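Local coordinates for protein carbohydrate kinase, FGGY (Rhodospirillum rubrum, PDB 3IFR) that probably phosphorylates D-xylulose with ATP, as a sugar kinase of the FGGY family with the actin-like ATPase fold, at residues A[88-94]-A[157-163]; A[7-11]-A[446-452]; A[22-26]-A[74-78]; A[53-57]-A[166-171]; A[60-64]-A[230-234]. One frame throughout, in Å; residues are numbered along the deposited sequence.

Contact 1 of 5, residues A[88-94]-A[157-163]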
# COMPACT_ATOMS: atom_id res chain seq x y z
N ALA A 88 0.62 8.99 -7.47
CA ALA A 88 -0.30 10.04 -7.81
C ALA A 88 0.39 10.72 -8.98
O ALA A 88 1.61 10.61 -9.15
CB ALA A 88 -0.47 10.99 -6.64
N VAL A 89 -0.40 11.36 -9.83
CA VAL A 89 0.14 12.11 -10.95
C VAL A 89 -0.15 13.58 -10.74
O VAL A 89 -1.31 14.01 -10.80
CB VAL A 89 -0.47 11.66 -12.28
CG1 VAL A 89 -0.05 12.58 -13.42
CG2 VAL A 89 -0.11 10.19 -12.58
N VAL A 90 0.91 14.33 -10.49
CA VAL A 90 0.89 15.78 -10.32
C VAL A 90 1.67 16.41 -11.47
O VAL A 90 2.83 15.98 -11.71
CB VAL A 90 1.58 16.17 -8.98
CG1 VAL A 90 1.59 17.69 -8.80
CG2 VAL A 90 0.86 15.53 -7.84
N LEU A 91 1.09 17.41 -12.14
CA LEU A 91 1.71 18.14 -13.26
C LEU A 91 2.08 19.60 -12.93
O LEU A 91 1.23 20.42 -12.57
CB LEU A 91 0.81 18.10 -14.51
CG LEU A 91 0.35 16.66 -14.80
CD1 LEU A 91 -0.67 16.55 -15.90
CD2 LEU A 91 1.56 15.84 -15.13
N LEU A 92 3.36 19.94 -13.06
CA LEU A 92 3.78 21.32 -12.90
C LEU A 92 4.26 21.92 -14.22
O LEU A 92 4.90 21.26 -15.04
CB LEU A 92 4.85 21.52 -11.80
CG LEU A 92 4.57 20.86 -10.45
CD1 LEU A 92 5.75 21.06 -9.48
CD2 LEU A 92 3.23 21.35 -9.85
N ASP A 93 3.93 23.19 -14.41
CA ASP A 93 4.42 23.94 -15.55
C ASP A 93 5.82 24.51 -15.27
O ASP A 93 6.46 24.19 -14.27
CB ASP A 93 3.43 25.02 -15.87
CG ASP A 93 3.44 26.16 -14.87
OD1 ASP A 93 2.64 27.07 -15.10
OD2 ASP A 93 4.21 26.17 -13.87
N ASP A 94 6.33 25.36 -16.16
CA ASP A 94 7.73 25.73 -16.03
C ASP A 94 7.95 26.64 -14.83
O ASP A 94 9.06 26.78 -14.35
CB ASP A 94 8.28 26.35 -17.32
CG ASP A 94 7.44 27.51 -17.84
OD1 ASP A 94 6.55 28.02 -17.12
OD2 ASP A 94 7.68 27.90 -18.98
N ILE A 157 3.77 20.74 -19.66
CA ILE A 157 4.37 19.96 -18.58
C ILE A 157 5.88 20.10 -18.52
O ILE A 157 6.59 19.66 -19.43
CB ILE A 157 4.06 18.44 -18.67
CG1 ILE A 157 2.56 18.14 -18.54
CG2 ILE A 157 4.79 17.69 -17.57
CD1 ILE A 157 2.20 16.76 -18.92
N ALA A 158 6.34 20.68 -17.42
CA ALA A 158 7.76 20.83 -17.10
C ALA A 158 8.19 19.80 -16.06
O ALA A 158 9.35 19.35 -16.05
CB ALA A 158 8.01 22.24 -16.58
N THR A 159 7.27 19.45 -15.16
CA THR A 159 7.55 18.45 -14.11
C THR A 159 6.33 17.56 -13.86
O THR A 159 5.18 18.04 -13.68
CB THR A 159 7.95 19.15 -12.80
OG1 THR A 159 9.13 19.95 -13.01
CG2 THR A 159 8.18 18.16 -11.68
N VAL A 160 6.58 16.27 -13.84
CA VAL A 160 5.59 15.31 -13.41
C VAL A 160 6.17 14.59 -12.20
O VAL A 160 7.36 14.20 -12.21
CB VAL A 160 5.22 14.31 -14.53
CG1 VAL A 160 6.49 13.59 -15.08
CG2 VAL A 160 4.22 13.30 -14.01
N CYS A 161 5.34 14.48 -11.15
CA CYS A 161 5.74 13.88 -9.89
C CYS A 161 4.54 13.37 -9.11
O CYS A 161 3.41 13.49 -9.57
CB CYS A 161 6.53 14.90 -9.05
SG CYS A 161 5.56 16.30 -8.43
N GLY A 162 4.77 12.83 -7.91
CA GLY A 162 3.73 12.22 -7.13
C GLY A 162 3.36 13.15 -6.01
O GLY A 162 3.86 14.27 -5.95
N SER A 163 2.51 12.68 -5.09
CA SER A 163 1.95 13.58 -4.09
C SER A 163 3.00 14.00 -3.09
O SER A 163 3.25 15.18 -2.94
CB SER A 163 0.82 12.90 -3.34
OG SER A 163 1.31 11.68 -2.81
O HOH W 1 2.53 9.69 -5.47
O HOH W 2 8.59 22.68 -12.72

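Contact 2 of 5, residues A[7-11]-A[446-452]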
# COMPACT_ATOMS: atom_id res chain seq x y z
N ARG A 7 15.68 12.44 21.63
CA ARG A 7 15.90 12.80 20.21
C ARG A 7 14.62 12.63 19.36
O ARG A 7 13.98 11.57 19.35
CB ARG A 7 17.13 12.08 19.61
CG ARG A 7 17.28 12.21 18.08
CD ARG A 7 18.69 11.83 17.50
NE ARG A 7 18.88 10.38 17.24
CZ ARG A 7 18.47 9.72 16.14
NH1 ARG A 7 17.83 10.35 15.14
NH2 ARG A 7 18.70 8.42 16.03
N GLN A 8 14.26 13.68 18.63
CA GLN A 8 12.93 13.85 18.09
C GLN A 8 12.84 13.86 16.57
O GLN A 8 13.75 14.32 15.87
CB GLN A 8 12.36 15.16 18.63
CG GLN A 8 11.67 15.05 19.97
CD GLN A 8 10.79 16.22 20.22
OE1 GLN A 8 10.75 17.16 19.42
NE2 GLN A 8 10.07 16.19 21.31
N VAL A 9 11.71 13.41 16.05
CA VAL A 9 11.61 13.10 14.64
C VAL A 9 10.14 13.20 14.19
O VAL A 9 9.24 12.95 14.97
CB VAL A 9 12.29 11.69 14.40
CG1 VAL A 9 11.30 10.60 14.08
CG2 VAL A 9 13.39 11.79 13.40
N ILE A 10 9.89 13.60 12.94
CA ILE A 10 8.50 13.74 12.46
C ILE A 10 8.20 12.91 11.23
O ILE A 10 8.98 12.90 10.28
CB ILE A 10 8.18 15.20 12.10
CG1 ILE A 10 8.08 16.09 13.34
CG2 ILE A 10 6.89 15.32 11.25
CD1 ILE A 10 7.97 17.52 12.96
N GLY A 11 7.05 12.24 11.23
CA GLY A 11 6.52 11.68 10.00
C GLY A 11 5.22 12.37 9.58
O GLY A 11 4.34 12.66 10.40
N ALA A 446 14.48 8.80 11.82
CA ALA A 446 15.04 8.38 13.10
C ALA A 446 16.42 7.74 12.87
O ALA A 446 17.40 8.06 13.52
CB ALA A 446 14.11 7.41 13.77
N ILE A 447 16.47 6.83 11.90
CA ILE A 447 17.67 6.11 11.61
C ILE A 447 18.67 7.02 10.92
O ILE A 447 19.85 6.75 10.93
CB ILE A 447 17.32 4.88 10.79
CG1 ILE A 447 16.83 3.81 11.77
CG2 ILE A 447 18.53 4.37 10.01
CD1 ILE A 447 15.91 2.86 11.13
N GLY A 448 18.22 8.13 10.33
CA GLY A 448 19.16 9.03 9.70
C GLY A 448 19.83 9.99 10.68
O GLY A 448 20.91 10.51 10.41
N GLY A 449 19.19 10.25 11.82
CA GLY A 449 19.78 11.15 12.81
C GLY A 449 20.59 10.48 13.93
O GLY A 449 20.82 11.07 14.98
N GLY A 450 21.01 9.24 13.72
CA GLY A 450 21.95 8.61 14.62
C GLY A 450 21.99 7.15 14.27
O GLY A 450 21.24 6.70 13.38
N ASP A 451 22.84 6.41 14.98
CA ASP A 451 22.97 4.96 14.79
C ASP A 451 22.74 4.21 16.10
O ASP A 451 23.11 3.04 16.24
CB ASP A 451 24.33 4.64 14.21
CG ASP A 451 25.25 5.84 14.24
OD1 ASP A 451 25.45 6.42 15.32
OD2 ASP A 451 25.73 6.23 13.15
N ASP A 452 22.12 4.88 17.05
CA ASP A 452 21.68 4.20 18.26
C ASP A 452 20.49 3.27 17.96
O ASP A 452 20.03 2.58 18.85
CB ASP A 452 21.31 5.23 19.35
CG ASP A 452 20.65 6.47 18.77
OD1 ASP A 452 21.19 7.01 17.81
OD2 ASP A 452 19.60 6.92 19.26

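Contact 3 of 5, residues A[22-26]-A[74-78]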
# COMPACT_ATOMS: atom_id res chain seq x y z
N ILE A 22 2.94 13.10 12.81
CA ILE A 22 3.27 12.71 14.18
C ILE A 22 4.65 13.19 14.62
O ILE A 22 5.58 13.35 13.80
CB ILE A 22 3.23 11.19 14.35
CG1 ILE A 22 4.40 10.58 13.56
CG2 ILE A 22 1.88 10.65 13.86
CD1 ILE A 22 4.34 9.06 13.46
N LEU A 23 4.75 13.43 15.93
CA LEU A 23 5.99 13.81 16.54
C LEU A 23 6.36 12.68 17.44
O LEU A 23 5.59 12.30 18.33
CB LEU A 23 5.82 15.07 17.38
CG LEU A 23 7.11 15.62 18.03
CD1 LEU A 23 8.17 16.00 16.98
CD2 LEU A 23 6.83 16.82 18.93
N VAL A 24 7.56 12.15 17.22
CA VAL A 24 8.04 11.03 18.02
C VAL A 24 9.28 11.46 18.77
O VAL A 24 10.17 12.12 18.21
CB VAL A 24 8.45 9.87 17.12
CG1 VAL A 24 9.10 8.78 17.93
CG2 VAL A 24 7.27 9.38 16.28
N ARG A 25 9.32 11.10 20.04
CA ARG A 25 10.54 11.19 20.81
C ARG A 25 11.10 9.79 20.82
O ARG A 25 10.43 8.85 21.28
CB ARG A 25 10.23 11.63 22.24
CG ARG A 25 11.38 11.43 23.29
CD ARG A 25 10.81 11.45 24.73
NE ARG A 25 9.71 12.43 24.82
CZ ARG A 25 8.68 12.34 25.65
NH1 ARG A 25 8.60 11.29 26.49
NH2 ARG A 25 7.73 13.29 25.65
N LEU A 26 12.31 9.63 20.30
CA LEU A 26 12.91 8.31 20.28
C LEU A 26 13.34 7.89 21.70
O LEU A 26 13.75 8.73 22.50
CB LEU A 26 14.03 8.26 19.25
CG LEU A 26 13.42 8.55 17.86
CD1 LEU A 26 14.40 9.17 16.87
CD2 LEU A 26 12.71 7.33 17.22
N ASP A 74 8.83 21.09 24.57
CA ASP A 74 9.03 19.70 24.13
C ASP A 74 9.07 19.60 22.59
O ASP A 74 8.71 18.55 22.01
CB ASP A 74 7.98 18.76 24.73
CG ASP A 74 8.37 17.29 24.59
OD1 ASP A 74 7.46 16.45 24.32
OD2 ASP A 74 9.58 16.95 24.75
N TRP A 75 9.51 20.69 21.96
CA TRP A 75 9.63 20.79 20.51
C TRP A 75 11.12 20.79 20.11
O TRP A 75 11.79 21.80 20.22
CB TRP A 75 8.97 22.10 20.05
CG TRP A 75 8.93 22.36 18.56
CD1 TRP A 75 9.54 23.40 17.88
CD2 TRP A 75 8.22 21.60 17.57
NE1 TRP A 75 9.25 23.32 16.53
CE2 TRP A 75 8.44 22.23 16.32
CE3 TRP A 75 7.42 20.47 17.61
CZ2 TRP A 75 7.89 21.74 15.14
CZ3 TRP A 75 6.89 19.98 16.43
CH2 TRP A 75 7.12 20.61 15.22
N ARG A 76 11.65 19.67 19.64
CA ARG A 76 13.04 19.70 19.16
C ARG A 76 13.22 18.71 18.00
O ARG A 76 14.04 17.82 18.08
CB ARG A 76 14.01 19.41 20.32
CG ARG A 76 13.56 18.24 21.19
CD ARG A 76 14.42 17.90 22.46
NE ARG A 76 13.53 17.38 23.51
CZ ARG A 76 13.12 16.11 23.59
NH1 ARG A 76 12.29 15.73 24.55
NH2 ARG A 76 13.53 15.22 22.70
N PRO A 77 12.41 18.86 16.93
CA PRO A 77 12.45 17.92 15.81
C PRO A 77 13.78 17.99 15.07
O PRO A 77 14.28 19.09 14.83
CB PRO A 77 11.31 18.43 14.91
CG PRO A 77 11.11 19.83 15.35
CD PRO A 77 11.25 19.75 16.80
N GLY A 78 14.33 16.83 14.70
CA GLY A 78 15.67 16.74 14.17
C GLY A 78 15.71 16.25 12.73
O GLY A 78 16.76 16.25 12.10

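Contact 4 of 5, residues A[53-57]-A[166-171]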
# COMPACT_ATOMS: atom_id res chain seq x y z
N ALA A 53 -3.02 21.60 -3.58
CA ALA A 53 -2.98 22.75 -2.69
C ALA A 53 -3.62 22.42 -1.35
O ALA A 53 -3.26 22.98 -0.33
CB ALA A 53 -3.65 23.98 -3.33
N GLN A 54 -4.59 21.51 -1.35
CA GLN A 54 -5.12 21.03 -0.08
C GLN A 54 -4.10 20.13 0.70
O GLN A 54 -3.98 20.24 1.95
CB GLN A 54 -6.45 20.33 -0.29
CG GLN A 54 -7.30 20.19 0.97
CD GLN A 54 -8.39 19.19 0.76
OE1 GLN A 54 -8.22 18.24 -0.01
NE2 GLN A 54 -9.54 19.39 1.40
N TRP A 55 -3.35 19.28 -0.01
CA TRP A 55 -2.29 18.53 0.66
C TRP A 55 -1.41 19.55 1.42
O TRP A 55 -1.13 19.39 2.60
CB TRP A 55 -1.42 17.68 -0.28
CG TRP A 55 -2.13 16.67 -1.14
CD1 TRP A 55 -3.30 16.01 -0.88
CD2 TRP A 55 -1.67 16.18 -2.42
NE1 TRP A 55 -3.62 15.18 -1.94
CE2 TRP A 55 -2.62 15.26 -2.87
CE3 TRP A 55 -0.54 16.45 -3.21
CZ2 TRP A 55 -2.47 14.59 -4.09
CZ3 TRP A 55 -0.40 15.80 -4.40
CH2 TRP A 55 -1.35 14.87 -4.83
N TRP A 56 -1.00 20.60 0.73
CA TRP A 56 -0.01 21.54 1.26
C TRP A 56 -0.58 22.31 2.41
O TRP A 56 0.07 22.54 3.43
CB TRP A 56 0.47 22.50 0.17
CG TRP A 56 1.41 23.52 0.69
CD1 TRP A 56 1.22 24.87 0.66
CD2 TRP A 56 2.65 23.30 1.39
NE1 TRP A 56 2.29 25.50 1.25
CE2 TRP A 56 3.18 24.57 1.71
CE3 TRP A 56 3.37 22.16 1.76
CZ2 TRP A 56 4.41 24.74 2.36
CZ3 TRP A 56 4.61 22.33 2.42
CH2 TRP A 56 5.11 23.63 2.71
N ASP A 57 -1.83 22.73 2.25
CA ASP A 57 -2.53 23.38 3.35
C ASP A 57 -2.75 22.47 4.52
O ASP A 57 -2.53 22.87 5.66
CB ASP A 57 -3.85 23.95 2.89
CG ASP A 57 -3.97 25.37 3.28
OD1 ASP A 57 -4.78 25.65 4.19
OD2 ASP A 57 -3.17 26.18 2.70
N TYR A 166 5.70 16.20 -4.40
CA TYR A 166 5.36 17.58 -4.54
C TYR A 166 5.54 18.35 -3.21
O TYR A 166 6.13 19.42 -3.18
CB TYR A 166 3.95 17.71 -5.11
CG TYR A 166 3.45 19.12 -5.13
CD1 TYR A 166 4.07 20.07 -5.93
CD2 TYR A 166 2.38 19.51 -4.35
CE1 TYR A 166 3.62 21.38 -5.96
CE2 TYR A 166 1.91 20.81 -4.35
CZ TYR A 166 2.52 21.73 -5.18
OH TYR A 166 2.09 23.04 -5.23
N ILE A 167 5.07 17.77 -2.12
CA ILE A 167 5.21 18.36 -0.82
C ILE A 167 6.68 18.57 -0.49
O ILE A 167 7.08 19.67 -0.14
CB ILE A 167 4.51 17.47 0.24
CG1 ILE A 167 3.03 17.30 -0.14
CG2 ILE A 167 4.65 18.06 1.65
CD1 ILE A 167 2.23 18.63 -0.08
N ASN A 168 7.51 17.52 -0.63
CA ASN A 168 8.96 17.70 -0.48
C ASN A 168 9.58 18.89 -1.28
O ASN A 168 10.44 19.65 -0.77
CB ASN A 168 9.70 16.42 -0.86
CG ASN A 168 9.66 15.39 0.24
OD1 ASN A 168 9.65 15.72 1.44
ND2 ASN A 168 9.66 14.09 -0.17
N MSE A 169 9.17 19.05 -2.53
CA MSE A 169 9.63 20.23 -3.30
C MSE A 169 9.26 21.52 -2.57
O MSE A 169 10.12 22.33 -2.32
CB MSE A 169 9.07 20.25 -4.72
CG MSE A 169 9.31 18.95 -5.41
SE MSE A 169 8.62 18.96 -7.25
CE MSE A 169 9.20 17.14 -7.89
N LEU A 170 7.99 21.67 -2.20
CA LEU A 170 7.56 22.82 -1.43
C LEU A 170 8.38 23.03 -0.13
O LEU A 170 8.50 24.16 0.32
CB LEU A 170 6.07 22.68 -1.09
CG LEU A 170 5.11 23.40 -2.05
CD1 LEU A 170 5.66 23.38 -3.44
CD2 LEU A 170 3.69 22.80 -2.02
N LEU A 171 8.88 21.95 0.48
CA LEU A 171 9.65 22.03 1.75
C LEU A 171 11.11 22.46 1.60
O LEU A 171 11.63 23.23 2.42
CB LEU A 171 9.66 20.69 2.52
CG LEU A 171 8.32 20.22 3.04
CD1 LEU A 171 8.36 18.79 3.54
CD2 LEU A 171 7.85 21.18 4.13

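Contact 5 of 5, residues A[60-64]-A[230-234]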
# COMPACT_ATOMS: atom_id res chain seq x y z
N ARG A 60 0.81 22.09 6.25
CA ARG A 60 1.10 23.24 7.08
C ARG A 60 0.35 23.19 8.36
O ARG A 60 0.92 23.43 9.40
CB ARG A 60 0.68 24.52 6.35
CG ARG A 60 1.64 24.93 5.26
CD ARG A 60 1.06 26.05 4.48
NE ARG A 60 1.09 27.26 5.29
CZ ARG A 60 0.27 28.29 5.13
NH1 ARG A 60 -0.68 28.26 4.20
NH2 ARG A 60 0.38 29.35 5.93
N ALA A 61 -0.95 22.90 8.31
CA ALA A 61 -1.80 22.92 9.52
C ALA A 61 -1.38 21.90 10.58
O ALA A 61 -1.33 22.18 11.80
CB ALA A 61 -3.26 22.66 9.14
N VAL A 62 -1.12 20.70 10.10
CA VAL A 62 -0.83 19.54 10.93
C VAL A 62 0.59 19.63 11.52
O VAL A 62 0.81 19.28 12.65
CB VAL A 62 -0.97 18.34 9.99
CG1 VAL A 62 0.32 17.57 9.84
CG2 VAL A 62 -2.19 17.51 10.29
N LEU A 63 1.56 20.12 10.75
CA LEU A 63 2.90 20.35 11.31
C LEU A 63 2.86 21.45 12.39
O LEU A 63 3.33 21.25 13.48
CB LEU A 63 3.94 20.71 10.21
CG LEU A 63 4.17 19.61 9.19
CD1 LEU A 63 5.03 20.05 7.97
CD2 LEU A 63 4.79 18.43 9.89
N ALA A 64 2.30 22.61 12.06
CA ALA A 64 2.11 23.65 13.07
C ALA A 64 1.34 23.14 14.31
O ALA A 64 1.67 23.46 15.46
CB ALA A 64 1.41 24.80 12.47
N LEU A 230 5.74 29.01 6.63
CA LEU A 230 4.43 28.44 6.45
C LEU A 230 4.08 27.26 7.35
O LEU A 230 2.90 27.04 7.65
CB LEU A 230 4.27 28.05 4.98
CG LEU A 230 4.50 29.21 4.00
CD1 LEU A 230 4.83 28.75 2.58
CD2 LEU A 230 3.29 30.11 3.97
N THR A 231 5.10 26.48 7.77
CA THR A 231 4.84 25.26 8.54
C THR A 231 5.18 25.27 10.03
O THR A 231 4.69 24.41 10.77
CB THR A 231 5.53 24.03 7.93
OG1 THR A 231 6.95 24.18 8.08
CG2 THR A 231 5.18 23.91 6.45
N GLY A 232 6.00 26.22 10.49
CA GLY A 232 6.48 26.18 11.87
C GLY A 232 7.76 25.37 12.05
O GLY A 232 8.49 25.54 13.03
N LEU A 233 8.04 24.45 11.12
CA LEU A 233 9.29 23.67 11.18
C LEU A 233 10.51 24.57 11.30
O LEU A 233 10.56 25.67 10.73
CB LEU A 233 9.43 22.77 9.94
CG LEU A 233 8.89 21.32 9.99
CD1 LEU A 233 7.83 21.13 11.03
CD2 LEU A 233 8.40 20.74 8.62
N PRO A 234 11.52 24.12 12.05
CA PRO A 234 12.73 24.93 12.19
C PRO A 234 13.38 25.12 10.83
O PRO A 234 13.35 24.22 10.00
CB PRO A 234 13.65 24.06 13.08
CG PRO A 234 12.76 23.09 13.75
CD PRO A 234 11.58 22.86 12.81

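Contact 1 of 5, residues A[88-94]-A[157-163]
Val-90 and Leu-92 face Cys-161 and Thr-159 across two short antiparallel strands, whose axes approach to 4.8 Å. Five backbone hydrogen bonds join the strands. Val-90 and Cys-161 form a reciprocal hydrogen-bonded pair, Val-90 N to Cys-161 O (2.8 Å) and Cys-161 N to Val-90 O (3.0 Å). At the next such pair Leu-92 N gives an almost straight bond (177°) to Thr-159 O, while Leu-92 O takes two donors: Ala-158 N lies in its carbonyl plane and Thr-159 N is tilted 29° from it. With Ala-158 and Thr-159 both opposite Leu-92, this is a classic beta bulge.

Apolar contacts divide between the two faces. On one, Leu-91 CD2 reaches Val-160 CG2 at 3.8 Å, the two side chains lying alongside and pointing the same way, and Ile-157 CD1 meets the same leucine methyl. On the other, Val-90 CB rests 4.0 Å from Cys-161 SG and Leu-92 CB packs on Thr-159 CB; helix 163-172 covers this face with Tyr-166 and Met-169, a selenomethionine.

Water bridges both ends. One water accepts from Ala-88 N and Ser-163 N; another donates to Asp-93 O and is hydrogen-bonded to Thr-159 OG1, which also bonds Arg-175 NH2. Ser-163 OG bonds Met-85 O.

Gly-162 takes the N-cap position of helix 163-172, so the second strand runs directly into that helix. The whole is a bulged two-stranded antiparallel sheet, separate from the six-stranded sheet of the N-terminal FGGY domain.

Contact 2 of 5, residues A[7-11]-A[446-452]
Arg-7 grips Ala-446 O end-on with two nitrogens, NH1 and NH2, each 2.8 Å from that oxygen. The acceptor lies within 2° of the guanidinium plane, but the two N-H groups meet the carbonyl differently: NH1 comes in the carbonyl plane on a lone pair, whereas NH2 is tilted 24° from it. Also at the guanidinium edge, Asp-452 OD1 forms a salt bridge with Arg-7 NH2 through a weak hydrogen bond of 3.4 Å. The backbone of Gly-449 and Gly-450 passes over one face, offset toward the rim of the group.

The bend of the arginine chain at chi3 (85°) turns the guanidinium group onto this helix end. Helix 437-448 finishes here, and its late carbonyl, Ala-446 O, also receives a weak bond from Gly-449 N. The contact therefore joins the start of strand 8-14, with Arg-7 just ahead of it, in the N-terminal FGGY domain, to the last turn of helix 437-448 in the C-terminal domain, the two halves of an actin-like kinase fold.

Further along the strand, Val-9 CG2 approaches Ala-446 N at 3.6 Å, and its side chain also touches Ala-442 and Ala-445 of the same helix. Backbone bonds of Val-9 with Val-24 and of Arg-7 with Leu-26 pair this segment with strand 18-25 and the residue that follows it.

Contact 3 of 5, residues A[22-26]-A[74-78]
Arg-25 and Asp-74 meet in a salt bridge, with a weak hydrogen bond from Arg-25 NH2 to Asp-74 OD1 at 3.4 Å. The carboxylate oxygen lies at the edge of the guanidinium, near its plane, but the two flat groups are turned 59° apart, so they do not pair flat. Asp-74 OD2 meets Arg-76 NH1 more closely, at 3.0 Å, and one carboxylate thus serves two arginines in a salt-bridge network. The arginines come within 4.2 Å of each other, Arg-25 NE to Arg-76 NH1; the shared aspartate probably offsets their like charge. Arg-25 NE is buried by the contact and has no partner in the model.

The apolar part centres on Leu-23. With its CG opposite the backbone N (chi1 -177°), it sends CD2 to Trp-75 CE3 at 3.9 Å, slantwise to the indole, and CD1 more loosely toward Pro-77 CB. Pro-77 CD lies 3.6 Å above the centre of one face of the same indole.

The network sits at one end of the six-stranded mixed sheet of the N-terminal FGGY domain. There strand 8-14 runs between strands 18-25 and 77-84, and its Gln-8 bonds Asp-74 O and Arg-76 N. Leu-66 of helix 52-70 touches both Leu-23 and Trp-75, while Val-31 of strand 29-37 touches Leu-23, Arg-25 and Asp-74.

Contact 4 of 5, residues A[53-57]-A[166-171]
Trp-56 lays one face of its indole against Leu-170, whose CD2 sits 3.5 Å above the ring plane, offset toward the rim. This is a CH-pi contact: the methyl is 3.8 Å from the centroid of the five-membered ring and 26° off its normal. Leu-170 CB continues the cover over the six-membered ring, near CZ3. Leu-171 comes from another direction, its CD2 meeting the ring in plane at the CZ3 edge, 3.8 Å away, and Ile-167 CD1 is also near that plane at the CE3 side. The indole is thus touched on a face and along an edge by three residues of one helix. Its chi1 of 176° puts CG anti to the backbone N and directs the ring toward helix 163-172.

Trp-55 is turned differently. Its CB takes Ile-167 CD1 at 3.8 Å, so that this methyl lies between the two tryptophans, and the edge of its ring at CE3 looks toward Tyr-166 CD2 at a looser 4.4 Å. The polar end of Trp-55, NE1, is bonded to Glu-50 OE1.

No polar bond joins the segments. The axes stay 10.4 Å apart and cross at -56°, a spacing filled by the tryptophans and the aliphatic side chains. Strands 90-92 and 159-161 adjoin this layer through Trp-55 and Tyr-166. The arrangement is an apolar helix-helix packing between helices 52-70 and 163-172 of the N-terminal FGGY domain.

Contact 5 of 5, residues A[60-64]-A[230-234]
A bend at chi3 (72°) turns the end of the Arg-60 side chain to the end of helix 225-231, bringing NE to Leu-230 O at 3.0 Å. The bond is fairly straight and the oxygen lies near the guanidinium plane, yet the donor stands above the carbonyl plane, 41° out of it and not on a lone pair. Leu-230, its CG opposite the carbonyl carbon (chi1 -56°), reaches CD2 over one face of the same guanidinium, 3.4 Å above its plane and offset toward the rim. The arginine is thus held by its edge and covered on a face by one residue. Its aliphatic part is used too, with CG 3.9 Å from Thr-231 CG2.

One turn further along, Leu-63 lies side by side with Thr-231 and presses CD1 against Leu-233 CD2 at 3.5 Å. Ala-64 CB touches Thr-231 O at 3.7 Å.

Helix 225-231 ends at this point. Gly-232 leaves it with positive phi, and Leu-233 N bonds Thr-231 OG1 in an ST turn at 3.2 Å; that hydroxyl also bonds Ala-227 O. Gly-232 O is bonded by Lys-67 NZ, from the next turns of helix 52-70.

Leu-63 and Leu-233 both rest on Ile-10 of strand 8-14 and Ile-80 of strand 77-84, so the contact lies on the central sheet, while Trp-56 touches Leu-230 and Thr-231 from the preceding turn of helix 52-70.

Overall arrangement
Helix 52-70 links contacts 4 and 5, with Trp-56 shared at the seam. Contact 4 also abuts contact 1, where Trp-55 packs on Val-90 and Ser-163. These two are the buried contacts, contact 1 chiefly with backbone bonds between strands, contact 4 with apolar side chains alone. Contacts 2, 3 and 5 are partly buried and gather round the six-stranded sheet of the N-terminal domain; each pairs an arginine near the surface with apolar contacts. Gln-8 ties contact 2 to contact 3, and Trp-75 reaches from contact 3 to Leu-233 of contact 5. Contact 2 alone joins the N-terminal and C-terminal domains.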